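Local coordinates for PilO protein (Pseudomonas aeruginosa, PDB 5UVR) that pairs with PilN as the foundation of the inner-membrane PilM/PilN/PilO/PilP complex needed to assemble functional type IV pili, here represented by its core region, at residues L13-F19 with D48-F52; Q39-G45 with K80-L86. One frame throughout, in Å; residues are numbered along the deposited sequence.

Contact 1: L13-F19 with D48-F52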
loop_
_atom_site.group_PDB
_atom_site.type_symbol
_atom_site.label_atom_id
_atom_site.label_comp_id
_atom_site.label_asym_id
_atom_site.label_seq_id
_atom_site.Cartn_x
_atom_site.Cartn_y
_atom_site.Cartn_z
ATOM N N LEU A 13 10.045 0.939 -5.584
ATOM C CA LEU A 13 9.305 -0.246 -5.174
ATOM C C LEU A 13 8.336 -0.683 -6.259
ATOM O O LEU A 13 7.839 0.125 -7.047
ATOM C CB LEU A 13 8.542 0.021 -3.879
ATOM C CG LEU A 13 9.433 0.063 -2.646
ATOM C CD1 LEU A 13 8.666 0.550 -1.446
ATOM C CD2 LEU A 13 10.010 -1.318 -2.400
ATOM N N GLY A 14 8.076 -1.985 -6.297
ATOM C CA GLY A 14 7.095 -2.520 -7.215
ATOM C C GLY A 14 7.629 -3.013 -8.539
ATOM O O GLY A 14 6.871 -3.053 -9.514
ATOM N N SER A 15 8.902 -3.406 -8.608
ATOM C CA SER A 15 9.463 -3.908 -9.856
ATOM C C SER A 15 8.741 -5.174 -10.297
ATOM O O SER A 15 8.387 -6.027 -9.477
ATOM C CB SER A 15 10.959 -4.185 -9.692
ATOM O OG SER A 15 11.597 -3.100 -9.035
ATOM N N GLY A 16 8.515 -5.288 -11.604
ATOM C CA GLY A 16 7.770 -6.392 -12.170
ATOM C C GLY A 16 6.268 -6.281 -12.048
ATOM O O GLY A 16 5.555 -7.109 -12.630
ATOM N N LEU A 17 5.763 -5.285 -11.329
ATOM C CA LEU A 17 4.343 -5.170 -11.058
ATOM C C LEU A 17 3.675 -4.177 -11.993
ATOM O O LEU A 17 4.270 -3.180 -12.404
ATOM C CB LEU A 17 4.097 -4.732 -9.614
ATOM C CG LEU A 17 4.622 -5.702 -8.572
ATOM C CD1 LEU A 17 4.306 -5.157 -7.184
ATOM C CD2 LEU A 17 3.996 -7.058 -8.779
ATOM N N GLU A 18 2.412 -4.457 -12.294
ATOM C CA GLU A 18 1.559 -3.587 -13.093
ATOM C C GLU A 18 0.551 -2.954 -12.145
ATOM O O GLU A 18 -0.414 -3.602 -11.730
ATOM C CB GLU A 18 0.861 -4.374 -14.197
ATOM C CG GLU A 18 1.803 -5.162 -15.106
ATOM C CD GLU A 18 2.508 -4.285 -16.128
ATOM O OE1 GLU A 18 2.149 -3.093 -16.246
ATOM O OE2 GLU A 18 3.420 -4.790 -16.817
ATOM N N PHE A 19 0.771 -1.691 -11.794
ATOM C CA PHE A 19 -0.224 -0.983 -11.001
ATOM C C PHE A 19 -1.489 -0.794 -11.815
ATOM O O PHE A 19 -1.435 -0.455 -13.004
ATOM C CB PHE A 19 0.323 0.355 -10.525
ATOM C CG PHE A 19 1.308 0.221 -9.410
ATOM C CD1 PHE A 19 0.871 0.141 -8.095
ATOM C CD2 PHE A 19 2.661 0.127 -9.671
ATOM C CE1 PHE A 19 1.773 -0.001 -7.062
ATOM C CE2 PHE A 19 3.575 -0.013 -8.636
ATOM C CZ PHE A 19 3.124 -0.076 -7.327
ATOM N N ASP A 48 7.148 -11.267 -7.249
ATOM C CA ASP A 48 7.239 -9.811 -7.309
ATOM C C ASP A 48 6.276 -9.136 -6.336
ATOM O O ASP A 48 6.594 -8.078 -5.775
ATOM C CB ASP A 48 6.983 -9.357 -8.746
ATOM C CG ASP A 48 8.085 -9.778 -9.688
ATOM O OD1 ASP A 48 9.281 -9.659 -9.331
ATOM O OD2 ASP A 48 7.761 -10.242 -10.795
ATOM N N LEU A 49 5.096 -9.709 -6.132
ATOM C CA LEU A 49 4.182 -9.140 -5.150
ATOM C C LEU A 49 4.759 -9.252 -3.749
ATOM O O LEU A 49 4.667 -8.306 -2.947
ATOM C CB LEU A 49 2.836 -9.841 -5.239
ATOM C CG LEU A 49 2.030 -9.522 -6.505
ATOM C CD1 LEU A 49 0.897 -10.521 -6.684
ATOM C CD2 LEU A 49 1.456 -8.104 -6.387
ATOM N N ALA A 50 5.358 -10.402 -3.430
ATOM C CA ALA A 50 5.969 -10.572 -2.112
ATOM C C ALA A 50 7.110 -9.592 -1.903
ATOM O O ALA A 50 7.219 -8.987 -0.831
ATOM C CB ALA A 50 6.475 -11.999 -1.943
ATOM N N THR A 51 7.964 -9.420 -2.917
ATOM C CA THR A 51 9.071 -8.477 -2.806
ATOM C C THR A 51 8.552 -7.073 -2.534
ATOM O O THR A 51 9.123 -6.333 -1.720
ATOM C CB THR A 51 9.912 -8.511 -4.083
ATOM O OG1 THR A 51 10.493 -9.812 -4.222
ATOM C CG2 THR A 51 11.027 -7.497 -4.024
ATOM N N PHE A 52 7.459 -6.702 -3.197
ATOM C CA PHE A 52 6.827 -5.405 -2.945
ATOM C C PHE A 52 6.355 -5.275 -1.494
ATOM O O PHE A 52 6.615 -4.260 -0.836
ATOM C CB PHE A 52 5.663 -5.214 -3.914
ATOM C CG PHE A 52 4.881 -3.943 -3.683
ATOM C CD1 PHE A 52 5.445 -2.714 -3.965
ATOM C CD2 PHE A 52 3.577 -3.987 -3.222
ATOM C CE1 PHE A 52 4.724 -1.535 -3.767
ATOM C CE2 PHE A 52 2.852 -2.813 -3.018
ATOM C CZ PHE A 52 3.435 -1.588 -3.294
HETATM O O HOH W 1 8.203 -6.146 -6.593
HETATM O O HOH W 2 5.241 -9.904 -11.577
#

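Contact 2: Q39-G45 with K80-L86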
loop_
_atom_site.group_PDB
_atom_site.type_symbol
_atom_site.label_atom_id
_atom_site.label_comp_id
_atom_site.label_asym_id
_atom_site.label_seq_id
_atom_site.Cartn_x
_atom_site.Cartn_y
_atom_site.Cartn_z
ATOM N N GLN A 39 -5.180 3.214 -0.997
ATOM C CA GLN A 39 -5.708 1.952 -1.497
ATOM C C GLN A 39 -4.999 1.617 -2.801
ATOM O O GLN A 39 -4.900 2.468 -3.691
ATOM C CB GLN A 39 -7.220 2.059 -1.707
ATOM C CG GLN A 39 -7.870 0.848 -2.319
ATOM C CD GLN A 39 -7.906 -0.332 -1.372
ATOM O OE1 GLN A 39 -8.350 -0.211 -0.230
ATOM N NE2 GLN A 39 -7.441 -1.488 -1.844
ATOM N N ILE A 40 -4.464 0.405 -2.916
ATOM C CA ILE A 40 -3.724 0.065 -4.125
ATOM C C ILE A 40 -4.155 -1.295 -4.657
ATOM O O ILE A 40 -4.420 -2.234 -3.895
ATOM C CB ILE A 40 -2.193 0.113 -3.920
ATOM C CG1 ILE A 40 -1.661 -1.180 -3.328
ATOM C CG2 ILE A 40 -1.774 1.304 -3.079
ATOM C CD1 ILE A 40 -0.158 -1.228 -3.286
ATOM N N SER A 41 -4.246 -1.383 -5.984
ATOM C CA SER A 41 -4.480 -2.629 -6.696
ATOM C C SER A 41 -3.319 -2.831 -7.650
ATOM O O SER A 41 -2.965 -1.918 -8.401
ATOM C CB SER A 41 -5.795 -2.601 -7.476
ATOM O OG SER A 41 -6.908 -2.698 -6.607
ATOM N N VAL A 42 -2.715 -4.009 -7.622
ATOM C CA VAL A 42 -1.516 -4.230 -8.414
ATOM C C VAL A 42 -1.501 -5.678 -8.882
ATOM O O VAL A 42 -2.041 -6.566 -8.214
ATOM C CB VAL A 42 -0.270 -3.830 -7.596
ATOM C CG1 VAL A 42 -0.200 -4.633 -6.303
ATOM C CG2 VAL A 42 0.984 -3.970 -8.405
ATOM N N VAL A 43 -0.927 -5.906 -10.063
ATOM C CA VAL A 43 -0.930 -7.212 -10.722
ATOM C C VAL A 43 0.503 -7.687 -10.920
ATOM O O VAL A 43 1.365 -6.918 -11.361
ATOM C CB VAL A 43 -1.676 -7.157 -12.068
ATOM C CG1 VAL A 43 -1.446 -8.440 -12.861
ATOM C CG2 VAL A 43 -3.154 -6.939 -11.847
ATOM N N GLY A 44 0.752 -8.960 -10.617
ATOM C CA GLY A 44 2.077 -9.526 -10.801
ATOM C C GLY A 44 2.094 -10.974 -10.352
ATOM O O GLY A 44 1.075 -11.531 -9.936
ATOM N N GLY A 45 3.276 -11.580 -10.449
ATOM C CA GLY A 45 3.477 -12.906 -9.899
ATOM C C GLY A 45 3.654 -12.874 -8.390
ATOM O O GLY A 45 3.911 -11.828 -7.778
ATOM N N LYS A 80 -0.818 -14.473 -13.579
ATOM C CA LYS A 80 -0.531 -13.459 -12.576
ATOM C C LYS A 80 -1.735 -13.224 -11.667
ATOM O O LYS A 80 -2.870 -13.615 -11.962
ATOM C CB LYS A 80 -0.100 -12.154 -13.246
ATOM C CG LYS A 80 1.253 -12.260 -13.941
ATOM C CD LYS A 80 1.750 -10.915 -14.440
ATOM C CE LYS A 80 0.875 -10.370 -15.562
ATOM N NZ LYS A 80 1.380 -9.060 -16.070
ATOM N N LEU A 81 -1.463 -12.564 -10.542
ATOM C CA LEU A 81 -2.433 -12.337 -9.485
ATOM C C LEU A 81 -2.749 -10.854 -9.394
ATOM O O LEU A 81 -1.899 -10.009 -9.685
ATOM C CB LEU A 81 -1.904 -12.817 -8.126
ATOM C CG LEU A 81 -1.518 -14.280 -7.868
ATOM C CD1 LEU A 81 -2.682 -15.208 -8.154
ATOM C CD2 LEU A 81 -0.271 -14.712 -8.647
ATOM N N ARG A 82 -3.972 -10.546 -8.979
ATOM C CA ARG A 82 -4.352 -9.185 -8.632
ATOM C C ARG A 82 -4.381 -9.067 -7.115
ATOM O O ARG A 82 -5.172 -9.748 -6.451
ATOM C CB ARG A 82 -5.703 -8.807 -9.236
ATOM C CG ARG A 82 -6.224 -7.446 -8.762
ATOM C CD ARG A 82 -7.459 -7.038 -9.540
ATOM N NE ARG A 82 -7.157 -6.893 -10.958
ATOM C CZ ARG A 82 -7.560 -7.731 -11.915
ATOM N NH1 ARG A 82 -8.306 -8.784 -11.609
ATOM N NH2 ARG A 82 -7.225 -7.507 -13.178
ATOM N N MET A 83 -3.519 -8.217 -6.577
ATOM C CA MET A 83 -3.434 -7.964 -5.142
ATOM C C MET A 83 -4.011 -6.591 -4.818
ATOM O O MET A 83 -3.615 -5.594 -5.427
ATOM C CB MET A 83 -1.988 -8.041 -4.657
ATOM C CG MET A 83 -1.861 -7.895 -3.144
ATOM S SD MET A 83 -0.158 -7.989 -2.574
ATOM C CE MET A 83 0.382 -6.325 -2.947
ATOM N N SER A 84 -4.940 -6.544 -3.864
ATOM C CA SER A 84 -5.483 -5.295 -3.339
ATOM C C SER A 84 -5.078 -5.160 -1.880
ATOM O O SER A 84 -5.150 -6.130 -1.123
ATOM C CB SER A 84 -7.012 -5.247 -3.437
ATOM O OG SER A 84 -7.438 -5.025 -4.767
ATOM N N ILE A 85 -4.662 -3.960 -1.485
ATOM C CA ILE A 85 -4.225 -3.741 -0.112
ATOM C C ILE A 85 -4.457 -2.278 0.243
ATOM O O ILE A 85 -4.369 -1.390 -0.607
ATOM C CB ILE A 85 -2.748 -4.175 0.055
ATOM C CG1 ILE A 85 -2.377 -4.344 1.525
ATOM C CG2 ILE A 85 -1.806 -3.193 -0.586
ATOM C CD1 ILE A 85 -1.121 -5.157 1.697
ATOM N N LEU A 86 -4.795 -2.032 1.505
ATOM C CA LEU A 86 -4.964 -0.679 2.010
ATOM C C LEU A 86 -3.806 -0.404 2.956
ATOM O O LEU A 86 -3.632 -1.123 3.946
ATOM C CB LEU A 86 -6.305 -0.507 2.723
ATOM C CG LEU A 86 -6.541 0.842 3.406
ATOM C CD1 LEU A 86 -6.880 1.903 2.368
ATOM C CD2 LEU A 86 -7.633 0.738 4.456
#

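Contact 1: L13-F19 with D48-F52
Gly14 and Phe52 face each other across the contact, with their CA atoms 5.2 Å apart, where a type II turn from Gly14 to Leu17 passes beside helix 46-57. The turn leads into strand 18-24, and the contact packs this strand entry on the helix. Leu17 and Phe52 carry most of the packing. Leu17 sends CD1 to Phe52 CB, 3.5 Å away, and the two side chains cross at about a right angle. Its CD2 reaches Leu49 CD2 at 3.6 Å and also touches Asp48 CB. The Phe52 ring takes three further neighbours. Gly14 N approaches its edge, 3.6 Å from Phe52 CD1, and Leu13 CB lies near the ring plane at CE1. Phe19 meets it in an offset edge-to-face pair, its edge toward the Phe52 face, with the planes at 82°. With CG anti to the Phe52 backbone N (chi1 176°), the ring projects from the helix toward Leu13 and Phe19.

The polar groups meet through water. One water donates to Ser15 O and, at 2.6 Å, to Asp48 O. A second donates to Gly16 O and to Asp48 OD2, the latter at 2.7 Å. Helix 4-10 adds Ile8 beside Leu13 and Phe52. The chemistry is thus divided: apolar packing fixes the turn on the helix, while bridging waters satisfy backbone carbonyls and a carboxylate at its more exposed side.

Contact 2: Q39-G45 with K80-L86
Val43 and Gln39 lose the most surface where strands 39-44 and 81-86 run antiparallel, followed by Ile85 and Val42 with equal areas. The strand axes come within 4.6 Å of each other. Val43 forms a non-hydrogen-bonded pair with Arg82. Its CG2 touches Arg82 CB at 4.1 Å, while CG1 lies nearest Leu81 O and also touches Lys80 CB. CG1 stands anti to the Val43 backbone N (chi1 169°), the branch that reaches along the sheet to Lys80. The Arg82 guanidinium turns to Glu20, with which NE forms a salt bridge.

Gln39 bends at chi2 (70°) and lays its amide over the neighbouring strand. OE1 lies 3.6 Å from Leu86 CB. NE2 comes near Ile85 O, but the angle is too poor for a hydrogen bond. On the same face, Ser41 OG and Ser84 OG share a hydrogen bond of 3.0 Å, and either hydroxyl may donate.

Ile85 packs on the opposite face, with Ile40, Val42 and Met83. Its CG2 presses on Ile40 CG1 at 3.4 Å, a tight carbon contact between side chains that point the same way. The backbones of this pair exchange two hydrogen bonds, with Ile40 N to Ile85 O at 2.9 Å. Val42 with Met83 and Gly44 with Leu81 repeat the pattern. Val42 CG1 also meets the Met83 terminal methyl, CE, at 3.8 Å.

The two strands belong to the antiparallel sheet of this modified ferredoxin fold. Strand 18-24 flanks 33-44 and strand 66-72 flanks 81-86. Helix 46-57 covers the face of Ile40, Val42 and Leu81, through Phe52, Leu49 and Tyr46.

Contacts 1 and 2 have centres about 9 Å apart and reach the same antiparallel sheet; their side-chain packing meets on the face covered by helix 46-57. Their segments alternate along the chain: 13-19, 39-45, 48-52, then 80-86. Strand 33-44 runs almost directly into helix 46-57, so the same piece of chain supplies a strand to contact 2 and a helix to contact 1. The two also touch. Glu18 N probably hydrogen-bonds to Val43 O at 2.8 Å, Leu17 packs on Val42, and Phe52 CE2 lies 3.4 Å from Ile40 CD1. Together they pack the turn and the helix against one face of the sheet in the core region of PilO.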